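Local coordinates for protein copper-containing nitrite reductase (Hyphomicrobium denitrificans 1NES1, PDB 6TFO) that probably reduces nitrite to nitric oxide with electrons from cytochrome c, using copper ions bound in its cupredoxin domains, at residues C[219-224]-C[263-268]; C[174-179]-C[188-193]; C[374-379]-C[403-408]; C[292-297]-C[351-356]. All blocks are in the same frame, centred on the assembly; numbering follows the deposited sequence.

Contact 1 (C[219-224]-C[263-268]); sequences LMIHSV and CATPSV. With CU (copper (II) ion), chain J.
H222 and C263 meet at a type 1 copper site of a cupredoxin domain, where two loops that follow strands 207-214 and 257-262 supply ligands to one copper ion. Copper is bound by H222 ND1 at 2.0 Å and by C263 SG at 2.1 Å; H271 and M276 complete the set of four, the histidine, cysteine and methionine mixture that defines such electron-transfer centres. C263 turns SG anti to its own backbone N (chi1 -175°), which brings the sulfur to the edge of the H222 ring, close to its plane. The far nitrogen of that ring, NE2, is held by E175, so the imidazole is fixed at both nitrogens and can hardly rotate. The thiolate of C263, besides binding copper, takes two weak backbone bonds on SG, from S223 N at 3.5 Å and from T265 N at 3.6 Å; such N-H groups would be expected to stabilise charge on the sulfur and so to tune the site. Polar contacts brace the two loops next to the metal. S223 suits its place because one small hydroxyl can both give and accept: S223 OG receives A264 N at 2.8 Å and donates to T265 OG1, also 2.8 Å away, while T265 OG1 is bonded in turn to Q240. The backbones draw close here as well, C263 CA lying 3.3 Å from S223 O in a CA-H...O contact. I221 and T265 cross at about a right angle, methyl on methyl, with I221 CG2 3.8 Å from T265 CG2.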
# COMPACT_ATOMS: atom_id res chain seq x y z
N LEU C 219 15.60 -35.95 5.56
CA LEU C 219 14.20 -35.84 5.09
C LEU C 219 14.17 -36.21 3.61
O LEU C 219 13.20 -36.80 3.17
CB LEU C 219 13.69 -34.42 5.32
CG LEU C 219 13.71 -33.91 6.77
CD1 LEU C 219 13.19 -32.49 6.85
CD2 LEU C 219 12.89 -34.80 7.69
N MET C 220 15.20 -35.86 2.85
CA MET C 220 15.14 -35.95 1.37
C MET C 220 15.89 -37.19 0.86
O MET C 220 16.88 -37.61 1.48
CB MET C 220 15.74 -34.70 0.72
CG MET C 220 15.20 -33.42 1.29
SD MET C 220 13.41 -33.40 1.32
CE MET C 220 13.17 -31.77 2.04
N ILE C 221 15.41 -37.73 -0.25
CA ILE C 221 16.18 -38.59 -1.18
C ILE C 221 17.43 -37.80 -1.61
O ILE C 221 17.34 -36.58 -1.78
CB ILE C 221 15.29 -39.04 -2.37
CG1 ILE C 221 14.10 -39.90 -1.92
CG2 ILE C 221 16.11 -39.73 -3.44
CD1 ILE C 221 13.02 -40.09 -2.98
N HIS C 222 18.59 -38.45 -1.71
CA HIS C 222 19.82 -37.86 -2.30
C HIS C 222 20.41 -38.79 -3.36
O HIS C 222 20.05 -39.99 -3.40
CB HIS C 222 20.83 -37.53 -1.20
CG HIS C 222 20.33 -36.46 -0.30
ND1 HIS C 222 20.24 -35.16 -0.72
CD2 HIS C 222 19.84 -36.50 0.95
CE1 HIS C 222 19.74 -34.43 0.26
NE2 HIS C 222 19.49 -35.24 1.30
N SER C 223 21.30 -38.24 -4.18
CA SER C 223 21.88 -38.92 -5.36
C SER C 223 23.24 -38.30 -5.69
O SER C 223 23.70 -37.42 -4.93
CB SER C 223 20.92 -38.81 -6.52
OG SER C 223 20.74 -37.45 -6.89
N VAL C 224 23.88 -38.75 -6.77
CA VAL C 224 25.10 -38.09 -7.29
C VAL C 224 25.18 -38.28 -8.80
O VAL C 224 24.90 -39.39 -9.28
CB VAL C 224 26.36 -38.59 -6.57
CG1 VAL C 224 26.55 -40.08 -6.74
CG2 VAL C 224 27.59 -37.83 -7.01
N CYS C 263 24.67 -33.59 -6.22
CA CYS C 263 23.37 -34.29 -6.07
C CYS C 263 22.50 -34.00 -7.32
O CYS C 263 22.62 -32.91 -7.89
CB CYS C 263 22.68 -33.85 -4.79
SG CYS C 263 21.15 -34.76 -4.46
N ALA C 264 21.71 -34.98 -7.75
CA ALA C 264 20.81 -34.87 -8.92
C ALA C 264 19.44 -35.44 -8.56
O ALA C 264 18.88 -36.16 -9.38
CB ALA C 264 21.40 -35.56 -10.10
N THR C 265 18.97 -35.15 -7.34
CA THR C 265 17.58 -35.37 -6.84
C THR C 265 16.81 -34.05 -6.95
O THR C 265 17.28 -33.02 -6.48
CB THR C 265 17.59 -35.97 -5.42
OG1 THR C 265 18.31 -37.20 -5.47
CG2 THR C 265 16.20 -36.21 -4.87
N PRO C 266 15.61 -34.02 -7.58
CA PRO C 266 14.88 -32.76 -7.73
C PRO C 266 14.47 -32.17 -6.37
O PRO C 266 14.20 -32.94 -5.45
CB PRO C 266 13.63 -33.16 -8.53
CG PRO C 266 13.94 -34.54 -9.11
CD PRO C 266 14.90 -35.18 -8.14
N SER C 267 14.46 -30.83 -6.19
CA SER C 267 14.99 -29.82 -7.09
C SER C 267 16.51 -29.86 -7.02
O SER C 267 17.09 -29.68 -5.92
CB SER C 267 14.48 -28.44 -6.71
OG SER C 267 15.07 -27.40 -7.47
N VAL C 268 17.14 -30.09 -8.17
CA VAL C 268 18.62 -30.20 -8.24
C VAL C 268 19.21 -28.87 -7.81
O VAL C 268 20.08 -28.84 -6.94
CB VAL C 268 19.06 -30.67 -9.65
CG1 VAL C 268 20.57 -30.74 -9.77
CG2 VAL C 268 18.43 -32.00 -10.00
CU CU J . 20.62 -34.19 -2.47

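Contact 2 (C[174-179]-C[188-193])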
# COMPACT_ATOMS: atom_id res chain seq x y z
N VAL C 174 24.34 -36.14 4.16
CA VAL C 174 23.99 -35.68 5.53
C VAL C 174 23.33 -34.30 5.45
O VAL C 174 23.96 -33.39 4.86
CB VAL C 174 25.23 -35.64 6.43
CG1 VAL C 174 24.91 -35.04 7.78
CG2 VAL C 174 25.86 -37.02 6.57
N GLU C 175 22.12 -34.17 6.00
CA GLU C 175 21.40 -32.88 6.19
C GLU C 175 21.72 -32.41 7.61
O GLU C 175 21.63 -33.23 8.56
CB GLU C 175 19.90 -33.07 5.98
CG GLU C 175 19.54 -33.69 4.65
CD GLU C 175 18.08 -34.06 4.48
OE1 GLU C 175 17.68 -34.49 3.38
OE2 GLU C 175 17.35 -33.96 5.45
N LEU C 176 22.19 -31.17 7.75
CA LEU C 176 22.63 -30.68 9.08
C LEU C 176 22.73 -29.16 9.07
O LEU C 176 22.97 -28.58 8.00
CB LEU C 176 23.96 -31.34 9.48
CG LEU C 176 25.23 -30.63 9.00
CD1 LEU C 176 26.46 -31.26 9.62
CD2 LEU C 176 25.36 -30.67 7.49
N LYS C 177 22.52 -28.55 10.24
CA LYS C 177 22.68 -27.09 10.46
C LYS C 177 24.17 -26.80 10.48
O LYS C 177 24.91 -27.57 11.13
CB LYS C 177 22.04 -26.64 11.78
CG LYS C 177 20.55 -26.32 11.68
CD LYS C 177 19.89 -26.23 13.04
CE LYS C 177 18.41 -26.56 13.00
NZ LYS C 177 17.89 -26.85 14.36
N GLY C 178 24.55 -25.73 9.80
CA GLY C 178 25.95 -25.28 9.68
C GLY C 178 26.07 -23.82 10.01
O GLY C 178 25.05 -23.12 9.93
N GLN C 179 27.26 -23.39 10.41
CA GLN C 179 27.58 -21.98 10.72
C GLN C 179 27.85 -21.25 9.39
O GLN C 179 28.98 -21.34 8.87
CB GLN C 179 28.75 -21.95 11.70
CG GLN C 179 28.87 -20.65 12.47
CD GLN C 179 27.79 -20.53 13.52
OE1 GLN C 179 27.38 -21.51 14.15
NE2 GLN C 179 27.30 -19.31 13.72
N TYR C 188 22.25 -27.01 5.82
CA TYR C 188 23.04 -27.53 4.68
C TYR C 188 22.62 -28.97 4.41
O TYR C 188 22.27 -29.72 5.37
CB TYR C 188 24.53 -27.43 4.99
CG TYR C 188 25.08 -26.02 5.05
CD1 TYR C 188 25.03 -25.29 6.22
CD2 TYR C 188 25.65 -25.43 3.94
CE1 TYR C 188 25.57 -24.02 6.30
CE2 TYR C 188 26.18 -24.15 3.99
CZ TYR C 188 26.14 -23.45 5.17
OH TYR C 188 26.63 -22.17 5.22
N TRP C 189 22.63 -29.31 3.12
CA TRP C 189 22.68 -30.70 2.60
C TRP C 189 24.08 -30.93 2.01
O TRP C 189 24.53 -30.09 1.21
CB TRP C 189 21.57 -30.95 1.57
CG TRP C 189 20.20 -30.63 2.05
CD1 TRP C 189 19.80 -30.47 3.34
CD2 TRP C 189 19.01 -30.51 1.24
NE1 TRP C 189 18.46 -30.21 3.39
CE2 TRP C 189 17.95 -30.22 2.12
CE3 TRP C 189 18.74 -30.59 -0.12
CZ2 TRP C 189 16.64 -30.02 1.67
CZ3 TRP C 189 17.45 -30.40 -0.57
CH2 TRP C 189 16.42 -30.13 0.32
N THR C 190 24.75 -32.02 2.38
CA THR C 190 26.18 -32.24 2.08
C THR C 190 26.48 -33.69 1.70
O THR C 190 25.69 -34.59 2.03
CB THR C 190 27.05 -31.88 3.29
OG1 THR C 190 26.80 -32.86 4.30
CG2 THR C 190 26.78 -30.49 3.81
N PHE C 191 27.62 -33.87 1.05
CA PHE C 191 28.38 -35.14 1.02
C PHE C 191 29.36 -35.08 2.20
O PHE C 191 30.22 -34.18 2.23
CB PHE C 191 29.02 -35.30 -0.36
CG PHE C 191 28.06 -35.38 -1.53
CD1 PHE C 191 27.35 -36.52 -1.79
CD2 PHE C 191 27.95 -34.32 -2.41
CE1 PHE C 191 26.52 -36.60 -2.90
CE2 PHE C 191 27.13 -34.40 -3.52
CZ PHE C 191 26.42 -35.54 -3.78
N ASN C 192 29.14 -35.94 3.21
CA ASN C 192 30.08 -36.20 4.33
C ASN C 192 30.21 -34.96 5.21
O ASN C 192 31.28 -34.75 5.81
CB ASN C 192 31.41 -36.71 3.78
CG ASN C 192 31.25 -38.11 3.23
OD1 ASN C 192 30.66 -38.31 2.18
ND2 ASN C 192 31.66 -39.10 4.01
N GLY C 193 29.12 -34.20 5.35
CA GLY C 193 28.97 -33.15 6.39
C GLY C 193 29.82 -31.92 6.13
O GLY C 193 30.02 -31.17 7.11
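V174, L176, T190 and Y188 pair as the two arms of an antiparallel beta hairpin, strands 166-181 and 184-191, within a cupredoxin sheet. The backbone bonds come in two hydrogen-bonded pairs, V174 with T190 and L176 with Y188; the straightest is L176 N to Y188 O, 2.8 Å long with 170° at the hydrogen. Between them E175 and W189 form the non-hydrogen-bonded pair. A side chain adds to the first pair: T190 OG1 lies between its own N and carbonyl carbon (chi1 69°) and donates to V174 O at 2.9 Å, giving that carbonyl two donors from one residue.

Among the apolar contacts, L176 CD2 touches T190 CG2 at 3.9 Å, and Y188 CD1 lies 3.6 Å from G178 CA. Glycine fits there because a CB would run into the tyrosine ring, whose hydroxyl bonds to G333 O.

On the face shared by E175 and W189, the glutamate runs alongside the indole, E175 CG 3.5 Å from W189 CD1 and its carboxylate over one ring face, the planes 25° apart. The carboxylate ends on L219, M220 and H222, while the indole meets H271; the hairpin thereby supplies a second shell for two copper-binding histidines, probably fixing their orientation.

Contact 3 (C[374-379]-C[403-408])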
# COMPACT_ATOMS: atom_id res chain seq x y z
N PHE C 374 48.09 -16.22 -13.17
CA PHE C 374 48.04 -17.68 -13.37
C PHE C 374 49.10 -18.05 -14.41
O PHE C 374 49.00 -17.57 -15.55
CB PHE C 374 46.62 -18.11 -13.74
CG PHE C 374 45.58 -17.79 -12.70
CD1 PHE C 374 45.86 -17.99 -11.36
CD2 PHE C 374 44.35 -17.30 -13.06
CE1 PHE C 374 44.91 -17.70 -10.39
CE2 PHE C 374 43.40 -17.00 -12.09
CZ PHE C 374 43.69 -17.19 -10.76
N ASP C 375 50.13 -18.81 -14.01
CA ASP C 375 51.16 -19.30 -14.95
C ASP C 375 50.45 -20.19 -15.97
O ASP C 375 50.62 -19.93 -17.15
CB ASP C 375 52.30 -20.01 -14.23
CG ASP C 375 53.22 -19.06 -13.47
OD1 ASP C 375 53.31 -17.91 -13.87
OD2 ASP C 375 53.83 -19.49 -12.48
N HIS C 376 49.61 -21.12 -15.48
CA HIS C 376 48.82 -22.08 -16.30
C HIS C 376 47.35 -22.04 -15.88
O HIS C 376 47.08 -21.99 -14.68
CB HIS C 376 49.39 -23.49 -16.20
CG HIS C 376 50.82 -23.55 -16.60
ND1 HIS C 376 51.86 -23.49 -15.68
CD2 HIS C 376 51.39 -23.59 -17.83
CE1 HIS C 376 53.00 -23.51 -16.33
NE2 HIS C 376 52.74 -23.57 -17.64
N VAL C 377 46.45 -22.06 -16.86
CA VAL C 377 44.98 -22.18 -16.69
C VAL C 377 44.50 -23.31 -17.59
O VAL C 377 44.63 -23.20 -18.81
CB VAL C 377 44.26 -20.86 -17.05
CG1 VAL C 377 42.74 -21.04 -17.03
CG2 VAL C 377 44.70 -19.71 -16.15
N TYR C 378 43.91 -24.34 -17.01
CA TYR C 378 43.38 -25.49 -17.78
C TYR C 378 41.98 -25.10 -18.22
O TYR C 378 41.03 -25.25 -17.45
CB TYR C 378 43.52 -26.76 -16.93
CG TYR C 378 44.95 -27.22 -16.73
CD1 TYR C 378 45.85 -26.48 -15.98
CD2 TYR C 378 45.42 -28.38 -17.33
CE1 TYR C 378 47.16 -26.88 -15.79
CE2 TYR C 378 46.72 -28.80 -17.16
CZ TYR C 378 47.59 -28.05 -16.39
OH TYR C 378 48.88 -28.48 -16.25
N ALA C 379 41.86 -24.50 -19.41
CA ALA C 379 40.63 -23.89 -19.96
C ALA C 379 39.52 -24.95 -20.01
O ALA C 379 39.77 -26.08 -20.56
CB ALA C 379 40.89 -23.29 -21.32
N ILE C 403 41.78 -25.76 -13.41
CA ILE C 403 43.03 -25.86 -12.63
C ILE C 403 43.83 -24.61 -12.96
O ILE C 403 43.92 -24.28 -14.15
CB ILE C 403 43.78 -27.15 -13.01
CG1 ILE C 403 42.98 -28.39 -12.60
CG2 ILE C 403 45.18 -27.13 -12.42
CD1 ILE C 403 43.48 -29.68 -13.21
N VAL C 404 44.32 -23.92 -11.95
CA VAL C 404 45.30 -22.82 -12.12
C VAL C 404 46.53 -23.20 -11.30
O VAL C 404 46.35 -23.84 -10.25
CB VAL C 404 44.72 -21.46 -11.71
CG1 VAL C 404 43.51 -21.07 -12.55
CG2 VAL C 404 44.39 -21.41 -10.23
N ASP C 405 47.71 -22.84 -11.78
CA ASP C 405 48.95 -22.89 -10.96
C ASP C 405 49.72 -21.59 -11.17
O ASP C 405 49.50 -20.89 -12.17
CB ASP C 405 49.75 -24.16 -11.24
CG ASP C 405 50.15 -24.39 -12.69
OD1 ASP C 405 50.95 -23.56 -13.23
OD2 ASP C 405 49.69 -25.41 -13.26
N PHE C 406 50.57 -21.27 -10.21
CA PHE C 406 51.47 -20.10 -10.24
C PHE C 406 52.60 -20.37 -9.24
O PHE C 406 52.43 -21.24 -8.34
CB PHE C 406 50.68 -18.83 -9.95
CG PHE C 406 49.83 -18.92 -8.71
CD1 PHE C 406 48.55 -19.43 -8.76
CD2 PHE C 406 50.34 -18.51 -7.48
CE1 PHE C 406 47.78 -19.53 -7.62
CE2 PHE C 406 49.57 -18.63 -6.33
CZ PHE C 406 48.29 -19.14 -6.41
N LYS C 407 53.73 -19.70 -9.42
CA LYS C 407 54.87 -19.75 -8.48
C LYS C 407 54.73 -18.55 -7.56
O LYS C 407 54.52 -17.43 -8.06
CB LYS C 407 56.25 -19.74 -9.15
CG LYS C 407 57.36 -20.30 -8.27
CD LYS C 407 58.76 -19.93 -8.68
CE LYS C 407 59.80 -20.77 -7.97
NZ LYS C 407 61.07 -20.82 -8.72
N LEU C 408 54.83 -18.82 -6.26
CA LEU C 408 54.91 -17.77 -5.23
C LEU C 408 56.33 -17.22 -5.28
O LEU C 408 57.21 -17.78 -4.61
CB LEU C 408 54.54 -18.38 -3.88
CG LEU C 408 53.07 -18.79 -3.78
CD1 LEU C 408 52.81 -19.50 -2.46
CD2 LEU C 408 52.17 -17.58 -3.96
O HOH W 1 54.09 -22.16 -12.75
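H376 and D405 form a histidine-carboxylate hydrogen bond: H376 ND1 gives its proton to D405 OD1 at 2.6 Å, with the oxygen almost in the ring plane and using its syn lone pair. The aspartate sets its CG between its backbone N and carbonyl carbon (chi1 57°), which swings the carboxylate across to the histidine. OD1 also receives a weak bond from a water that donates more firmly to D375 OD2, at 2.7 Å; the bridging water would be expected to ease the proximity of the two carboxylates. D375 OD2 has a second donor, K407 N at 3.1 Å, approaching from above the carboxylate plane. With an alanine here in place of D405, H376 ND1 would probably lose its acceptor and the imidazole would be freer to turn.

Here strands 374-377 and 400-407 run antiparallel in a cupredoxin sheet, interrupted by a classic beta bulge in which D375 and H376 both face D405. The carbonyl of D405 accordingly takes two weak bonds, from D375 N and H376 N. H376 O accepts D405 N within the bulge, and from there the pairing is regular, I403 O accepting Y378 N at 2.9 Å in a nearly straight bond.

V377 and V404 lie on the other face, and F374, before the corner in the chain, packs against V404. V404 CG1 sits 3.8 Å from the F374 ring centroid, a CH-pi contact over the middle of the ring, and F406 CD1 meets F374 CD1 at 4.0 Å. V377, branched like V404 and lying alongside it, also packs on L380 of a neighbouring subunit.

Contact 4 (C[292-297]-C[351-356]); sequences DREFYV and TVRIFF
Residues 293-297 and 351-356, on strands 293-302 and 351-360, run parallel, R293 beside V352 through V297 beside F356, their short axes 4.7 Å apart at closest and 21° apart in direction. This is a parallel pair inside the mixed sheet of a cupredoxin-type beta sandwich, and its backbone bonds zigzag from R293 N to T351 O up to V297 N with F355 O, the last nearly straight.

Where the pair begins, D292 and T351 close the end with short polar side chains: D292 OD2 accepts T351 N at 2.8 Å, and T351 OG1 accepts D292 N at 3.1 Å.

On one face E294 and R353 lie side by side in a salt bridge. The arginine, bent at chi3 (46°), grips a single oxygen side-on, with R353 NE 3.0 Å and R353 NH1 2.9 Å from E294 OE2; the carboxylate stands steeply to the guanidinium plane, although OE2 itself lies near that plane. R201 takes the other oxygen, OE1, so the glutamate joins two arginines. A glutamine here removes the charge and would probably leave the buried R353, and R201, without a carboxylate mate. E294 OE2 also meets the edge of the F355 ring, 3.4 Å from F355 CE2, where the slightly positive ring hydrogens suit an anion.

On the face that carries R293 at its edge, F295, V297, V352, I354 and F356 make an apolar patch. The F295 ring takes V352 CG1 at its edge, 3.6 Å from F295 CD2, while V297 CG2 reaches I354 CG2. V297 CG1, anti to its backbone N (chi1 176°), lies in the plane of the F356 ring at its edge, 3.8 Å from F356 CD1.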
# COMPACT_ATOMS: atom_id res chain seq x y z
N ASP C 292 54.39 -28.02 -5.93
CA ASP C 292 54.74 -28.11 -4.49
C ASP C 292 53.47 -28.29 -3.64
O ASP C 292 53.48 -29.18 -2.77
CB ASP C 292 55.56 -26.89 -4.06
CG ASP C 292 56.83 -26.80 -4.87
OD1 ASP C 292 57.45 -27.85 -5.10
OD2 ASP C 292 57.16 -25.69 -5.29
N ARG C 293 52.42 -27.51 -3.89
CA ARG C 293 51.23 -27.52 -3.00
C ARG C 293 49.93 -27.40 -3.80
O ARG C 293 49.85 -26.57 -4.74
CB ARG C 293 51.33 -26.42 -1.95
CG ARG C 293 50.51 -26.74 -0.72
CD ARG C 293 50.59 -25.59 0.25
NE ARG C 293 51.93 -25.38 0.75
CZ ARG C 293 52.51 -26.08 1.71
NH1 ARG C 293 53.74 -25.77 2.09
NH2 ARG C 293 51.88 -27.08 2.29
N GLU C 294 48.94 -28.21 -3.38
CA GLU C 294 47.60 -28.28 -3.99
C GLU C 294 46.51 -27.79 -3.03
O GLU C 294 46.63 -28.01 -1.79
CB GLU C 294 47.33 -29.73 -4.38
CG GLU C 294 48.29 -30.27 -5.41
CD GLU C 294 47.81 -31.59 -5.97
OE1 GLU C 294 47.56 -32.52 -5.16
OE2 GLU C 294 47.63 -31.67 -7.21
N PHE C 295 45.45 -27.20 -3.59
CA PHE C 295 44.29 -26.65 -2.84
C PHE C 295 42.98 -26.98 -3.57
O PHE C 295 42.95 -27.04 -4.82
CB PHE C 295 44.43 -25.14 -2.68
CG PHE C 295 45.55 -24.71 -1.77
CD1 PHE C 295 45.52 -25.03 -0.43
CD2 PHE C 295 46.61 -23.96 -2.25
CE1 PHE C 295 46.53 -24.62 0.43
CE2 PHE C 295 47.63 -23.55 -1.39
CZ PHE C 295 47.58 -23.87 -0.05
N TYR C 296 41.93 -27.15 -2.76
CA TYR C 296 40.54 -27.49 -3.14
C TYR C 296 39.62 -26.32 -2.78
O TYR C 296 39.43 -26.03 -1.58
CB TYR C 296 40.15 -28.75 -2.37
CG TYR C 296 38.80 -29.33 -2.67
CD1 TYR C 296 38.08 -29.02 -3.80
CD2 TYR C 296 38.29 -30.30 -1.82
CE1 TYR C 296 36.87 -29.63 -4.08
CE2 TYR C 296 37.09 -30.92 -2.08
CZ TYR C 296 36.37 -30.59 -3.21
OH TYR C 296 35.18 -31.22 -3.43
N VAL C 297 39.10 -25.61 -3.79
CA VAL C 297 38.18 -24.45 -3.61
C VAL C 297 36.98 -24.60 -4.55
O VAL C 297 37.17 -24.86 -5.75
CB VAL C 297 38.91 -23.12 -3.80
CG1 VAL C 297 37.95 -21.95 -3.70
CG2 VAL C 297 40.06 -22.95 -2.81
N THR C 351 55.51 -23.60 -6.17
CA THR C 351 54.45 -23.65 -7.20
C THR C 351 53.19 -24.20 -6.52
O THR C 351 53.28 -25.25 -5.86
CB THR C 351 54.85 -24.49 -8.41
OG1 THR C 351 55.21 -25.75 -7.85
CG2 THR C 351 55.98 -23.87 -9.22
N VAL C 352 52.08 -23.49 -6.67
CA VAL C 352 50.77 -23.79 -6.03
C VAL C 352 49.78 -24.14 -7.15
O VAL C 352 49.77 -23.43 -8.19
CB VAL C 352 50.29 -22.57 -5.23
CG1 VAL C 352 48.86 -22.75 -4.75
CG2 VAL C 352 51.23 -22.29 -4.07
N ARG C 353 49.03 -25.22 -6.95
CA ARG C 353 47.88 -25.56 -7.84
C ARG C 353 46.58 -25.40 -7.04
O ARG C 353 46.48 -25.99 -5.94
CB ARG C 353 47.99 -26.97 -8.42
CG ARG C 353 46.68 -27.43 -9.05
CD ARG C 353 46.82 -28.58 -10.01
NE ARG C 353 47.66 -29.60 -9.44
CZ ARG C 353 48.76 -30.09 -10.00
NH1 ARG C 353 49.44 -31.03 -9.36
NH2 ARG C 353 49.15 -29.69 -11.19
N ILE C 354 45.61 -24.68 -7.60
CA ILE C 354 44.21 -24.62 -7.06
C ILE C 354 43.29 -25.37 -8.03
O ILE C 354 43.18 -24.96 -9.20
CB ILE C 354 43.75 -23.16 -6.86
CG1 ILE C 354 44.74 -22.38 -5.98
CG2 ILE C 354 42.34 -23.15 -6.31
CD1 ILE C 354 44.44 -20.91 -5.87
N PHE C 355 42.69 -26.47 -7.56
CA PHE C 355 41.48 -27.08 -8.16
C PHE C 355 40.28 -26.23 -7.76
O PHE C 355 39.90 -26.23 -6.57
CB PHE C 355 41.29 -28.52 -7.69
CG PHE C 355 42.44 -29.43 -8.02
CD1 PHE C 355 42.59 -29.91 -9.30
CD2 PHE C 355 43.34 -29.80 -7.05
CE1 PHE C 355 43.66 -30.75 -9.61
CE2 PHE C 355 44.40 -30.65 -7.36
CZ PHE C 355 44.55 -31.12 -8.64
N PHE C 356 39.72 -25.48 -8.72
CA PHE C 356 38.62 -24.51 -8.51
C PHE C 356 37.41 -24.93 -9.34
O PHE C 356 37.52 -24.98 -10.57
CB PHE C 356 39.03 -23.09 -8.89
CG PHE C 356 37.91 -22.09 -8.71
CD1 PHE C 356 37.52 -21.69 -7.45
CD2 PHE C 356 37.22 -21.59 -9.80
CE1 PHE C 356 36.48 -20.78 -7.29
CE2 PHE C 356 36.18 -20.69 -9.64
CZ PHE C 356 35.80 -20.29 -8.38

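Along the chain the contacts come in the order 2, 1, 4, 3, forming two groups. Contacts 1 and 2, with centres 13 Å apart, lie in one cupredoxin domain and touch where E175 of the hairpin bonds to L219 and H222, so the hairpin lies directly against the copper-binding loops. Contacts 3 and 4, only 9 Å between centres, share a six-stranded sheet: strands 400-407 and 351-360 are neighbours, joined by bonds such as F406 O to V352 N. Between the groups the centres stand 24 to 34 Å apart, and none touch; the nearest atoms, of contacts 2 and 4, are about 8 Å apart. Contacts 3 and 4 lie in the last of the chain's three cupredoxin domains, contacts 1 and 2 in the middle one.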